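Local coordinates for protein glycosyl hydrolase, family 38 (Enterococcus faecalis, PDB 5KBP) that probably hydrolyses alpha-mannosidic linkages as a metal-dependent glycoside hydrolase of family 38, at residues L612-L620 with N667-R675. Sequence-based numbering, arbitrary orientation.
Sequences LPVAADERL and NQIKDHRLR
Asp671 turns CG anti to its own carbonyl carbon (chi1 -59°), which sets the carboxylate against Ala616 and Leu620. Asp671 OD2, through its anti lone pair, accepts a nearly straight bond (172°) from Ala616 N; at 3.3 Å between these two atoms it is long. The CB of Ala615 lies beside the same oxygen. From the opposite direction Leu620, extended toward the carboxylate by a CG anti to the backbone N (chi1 178°), brings its CD2 within 3.6 Å of Asp671 OD1, so a methyl from the helix 619-625 abuts the carboxylate. That helix is entered through a cap, Arg619 N to Asp617 OD1, and Arg619 NH1 also forms a salt bridge with Asp617 OD2. The contact joins two sheets of the family 38 C-terminal domain: strand 601-613 ends in one, whereas 667-675 leaves that sheet at Asn667 and enters the other at His672. Where the backbones come closest, at Ala615 and Lys670, Lys670 N donates to Val614 O at 3.0 Å. Ala615 CA meets Lys670 O at 3.3 Å in a CA-H...O contact, and one water donates to both Pro613 O and Lys670 O, its oxygen 2.7 Å from each. Ile669 places CG2 3.1 Å from Pro613 O, a tight approach, while its CG1 makes a loose apolar contact with Leu612 CB. The same CG2 sits over the centre of the His672 ring, whose ND1 is hydrogen-bonded to Asp564 on strand 555-566.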
loop_
_atom_site.group_PDB
_atom_site.type_symbol
_atom_site.label_atom_id
_atom_site.label_comp_id
_atom_site.label_asym_id
_atom_site.label_seq_id
_atom_site.Cartn_x
_atom_site.Cartn_y
_atom_site.Cartn_z
ATOM N N LEU A 612 -5.311 -14.719 30.419
ATOM C CA LEU A 612 -4.367 -15.379 29.535
ATOM C C LEU A 612 -2.946 -14.895 29.798
ATOM O O LEU A 612 -2.738 -13.743 30.193
ATOM C CB LEU A 612 -4.721 -15.130 28.064
ATOM C CG LEU A 612 -6.047 -15.707 27.569
ATOM C CD1 LEU A 612 -6.179 -15.515 26.067
ATOM C CD2 LEU A 612 -6.157 -17.177 27.941
ATOM N N PRO A 613 -1.952 -15.761 29.605
ATOM C CA PRO A 613 -0.558 -15.306 29.655
ATOM C C PRO A 613 -0.316 -14.202 28.635
ATOM O O PRO A 613 -0.806 -14.258 27.506
ATOM C CB PRO A 613 0.238 -16.572 29.319
ATOM C CG PRO A 613 -0.662 -17.696 29.725
ATOM C CD PRO A 613 -2.053 -17.220 29.421
ATOM N N VAL A 614 0.440 -13.183 29.050
ATOM C CA VAL A 614 0.677 -12.032 28.182
ATOM C C VAL A 614 1.426 -12.454 26.925
ATOM O O VAL A 614 1.162 -11.946 25.828
ATOM C CB VAL A 614 1.429 -10.932 28.954
ATOM C CG1 VAL A 614 1.709 -9.739 28.052
ATOM C CG2 VAL A 614 0.625 -10.507 30.169
ATOM N N ALA A 615 2.356 -13.388 27.061
ATOM C CA ALA A 615 3.143 -13.909 25.945
ATOM C C ALA A 615 3.875 -15.149 26.444
ATOM O O ALA A 615 3.557 -15.689 27.512
ATOM C CB ALA A 615 4.116 -12.856 25.409
ATOM N N ALA A 616 4.852 -15.608 25.670
ATOM C CA ALA A 616 5.794 -16.588 26.181
ATOM C C ALA A 616 6.843 -15.886 27.038
ATOM O O ALA A 616 7.002 -14.664 26.990
ATOM C CB ALA A 616 6.459 -17.351 25.035
ATOM N N ASP A 617 7.558 -16.671 27.839
ATOM C CA ASP A 617 8.560 -16.086 28.716
ATOM C C ASP A 617 9.758 -15.609 27.896
ATOM O O ASP A 617 9.832 -15.789 26.677
ATOM C CB ASP A 617 8.973 -17.080 29.802
ATOM C CG ASP A 617 9.341 -18.443 29.248
ATOM O OD1 ASP A 617 10.012 -18.509 28.197
ATOM O OD2 ASP A 617 8.958 -19.456 29.872
ATOM N N GLU A 618 10.716 -14.989 28.589
ATOM C CA GLU A 618 11.878 -14.397 27.934
ATOM C C GLU A 618 12.735 -15.417 27.195
ATOM O O GLU A 618 13.598 -15.018 26.406
ATOM C CB GLU A 618 12.740 -13.661 28.965
ATOM C CG GLU A 618 13.320 -14.553 30.058
ATOM C CD GLU A 618 12.315 -14.889 31.144
ATOM O OE1 GLU A 618 11.247 -14.244 31.187
ATOM O OE2 GLU A 618 12.592 -15.799 31.952
ATOM N N ARG A 619 12.521 -16.714 27.424
ATOM C CA ARG A 619 13.334 -17.729 26.767
ATOM C C ARG A 619 12.998 -17.886 25.290
ATOM O O ARG A 619 13.812 -18.437 24.544
ATOM C CB ARG A 619 13.175 -19.069 27.487
ATOM C CG ARG A 619 13.681 -19.058 28.921
ATOM C CD ARG A 619 12.657 -19.634 29.890
ATOM N NE ARG A 619 12.517 -21.083 29.766
ATOM C CZ ARG A 619 11.617 -21.803 30.429
ATOM N NH1 ARG A 619 10.772 -21.210 31.260
ATOM N NH2 ARG A 619 11.558 -23.118 30.258
ATOM N N LEU A 620 11.831 -17.410 24.846
ATOM C CA LEU A 620 11.455 -17.603 23.448
ATOM C C LEU A 620 12.307 -16.752 22.515
ATOM O O LEU A 620 12.710 -17.217 21.443
ATOM C CB LEU A 620 9.972 -17.292 23.246
ATOM C CG LEU A 620 9.496 -17.410 21.796
ATOM C CD1 LEU A 620 9.730 -18.821 21.264
ATOM C CD2 LEU A 620 8.035 -17.011 21.665
ATOM N N ASN A 667 -7.357 -8.329 20.828
ATOM C CA ASN A 667 -6.209 -9.200 21.064
ATOM C C ASN A 667 -5.006 -8.366 21.484
ATOM O O ASN A 667 -4.352 -7.729 20.656
ATOM C CB ASN A 667 -5.904 -10.018 19.815
ATOM C CG ASN A 667 -4.793 -11.020 20.036
ATOM O OD1 ASN A 667 -3.845 -11.097 19.255
ATOM N ND2 ASN A 667 -4.896 -11.785 21.113
ATOM N N GLN A 668 -4.717 -8.361 22.784
ATOM C CA GLN A 668 -3.494 -7.783 23.323
ATOM C C GLN A 668 -2.575 -8.866 23.882
ATOM O O GLN A 668 -1.755 -8.606 24.764
ATOM C CB GLN A 668 -3.815 -6.738 24.390
ATOM C CG GLN A 668 -4.611 -5.554 23.868
ATOM C CD GLN A 668 -3.882 -4.798 22.770
ATOM O OE1 GLN A 668 -2.658 -4.679 22.790
ATOM N NE2 GLN A 668 -4.636 -4.286 21.802
ATOM N N ILE A 669 -2.713 -10.085 23.368
ATOM C CA ILE A 669 -1.972 -11.248 23.835
ATOM C C ILE A 669 -1.074 -11.729 22.705
ATOM O O ILE A 669 -1.463 -11.687 21.531
ATOM C CB ILE A 669 -2.927 -12.369 24.299
ATOM C CG1 ILE A 669 -3.836 -11.863 25.422
ATOM C CG2 ILE A 669 -2.156 -13.596 24.753
ATOM C CD1 ILE A 669 -3.088 -11.364 26.641
ATOM N N LYS A 670 0.126 -12.181 23.057
ATOM C CA LYS A 670 1.104 -12.648 22.089
ATOM C C LYS A 670 1.404 -14.127 22.305
ATOM O O LYS A 670 1.174 -14.680 23.383
ATOM C CB LYS A 670 2.403 -11.838 22.182
ATOM C CG LYS A 670 2.221 -10.353 21.925
ATOM C CD LYS A 670 3.515 -9.590 22.157
ATOM C CE LYS A 670 3.321 -8.093 21.963
ATOM N NZ LYS A 670 4.562 -7.319 22.256
ATOM N N ASP A 671 1.917 -14.759 21.247
ATOM C CA ASP A 671 2.416 -16.135 21.298
ATOM C C ASP A 671 1.337 -17.116 21.756
ATOM O O ASP A 671 1.536 -17.910 22.676
ATOM C CB ASP A 671 3.654 -16.231 22.196
ATOM C CG ASP A 671 4.786 -15.339 21.725
ATOM O OD1 ASP A 671 5.056 -15.307 20.507
ATOM O OD2 ASP A 671 5.406 -14.668 22.578
ATOM N N HIS A 672 0.181 -17.067 21.096
ATOM C CA HIS A 672 -0.931 -17.924 21.482
ATOM C C HIS A 672 -1.822 -18.186 20.276
ATOM O O HIS A 672 -1.687 -17.558 19.223
ATOM C CB HIS A 672 -1.747 -17.304 22.619
ATOM C CG HIS A 672 -2.585 -16.141 22.191
ATOM N ND1 HIS A 672 -3.941 -16.070 22.436
ATOM C CD2 HIS A 672 -2.262 -15.005 21.530
ATOM C CE1 HIS A 672 -4.415 -14.940 21.944
ATOM N NE2 HIS A 672 -3.418 -14.276 21.389
ATOM N N ARG A 673 -2.745 -19.130 20.451
ATOM C CA ARG A 673 -3.722 -19.487 19.431
ATOM C C ARG A 673 -5.074 -19.678 20.097
ATOM O O ARG A 673 -5.184 -20.417 21.081
ATOM C CB ARG A 673 -3.314 -20.767 18.690
ATOM C CG ARG A 673 -4.319 -21.217 17.636
ATOM C CD ARG A 673 -4.104 -22.669 17.248
ATOM N NE ARG A 673 -4.265 -23.556 18.394
ATOM C CZ ARG A 673 -4.109 -24.875 18.349
ATOM N NH1 ARG A 673 -4.277 -25.601 19.446
ATOM N NH2 ARG A 673 -3.783 -25.469 17.210
ATOM N N LEU A 674 -6.097 -19.010 19.567
ATOM C CA LEU A 674 -7.455 -19.092 20.091
ATOM C C LEU A 674 -8.342 -19.824 19.093
ATOM O O LEU A 674 -8.358 -19.485 17.905
ATOM C CB LEU A 674 -8.020 -17.699 20.369
ATOM C CG LEU A 674 -9.459 -17.660 20.887
ATOM C CD1 LEU A 674 -9.541 -18.213 22.304
ATOM C CD2 LEU A 674 -10.014 -16.247 20.818
ATOM N N ARG A 675 -9.076 -20.823 19.579
ATOM C CA ARG A 675 -9.969 -21.611 18.745
ATOM C C ARG A 675 -11.344 -21.683 19.395
ATOM O O ARG A 675 -11.515 -21.381 20.580
ATOM C CB ARG A 675 -9.434 -23.035 18.521
ATOM C CG ARG A 675 -7.924 -23.130 18.385
ATOM C CD ARG A 675 -7.423 -24.457 18.932
ATOM N NE ARG A 675 -7.549 -25.549 17.970
ATOM C CZ ARG A 675 -7.441 -26.836 18.288
ATOM N NH1 ARG A 675 -7.218 -27.193 19.545
ATOM N NH2 ARG A 675 -7.564 -27.766 17.352
HETATM O O HOH W 1 0.354 -15.868 25.611
#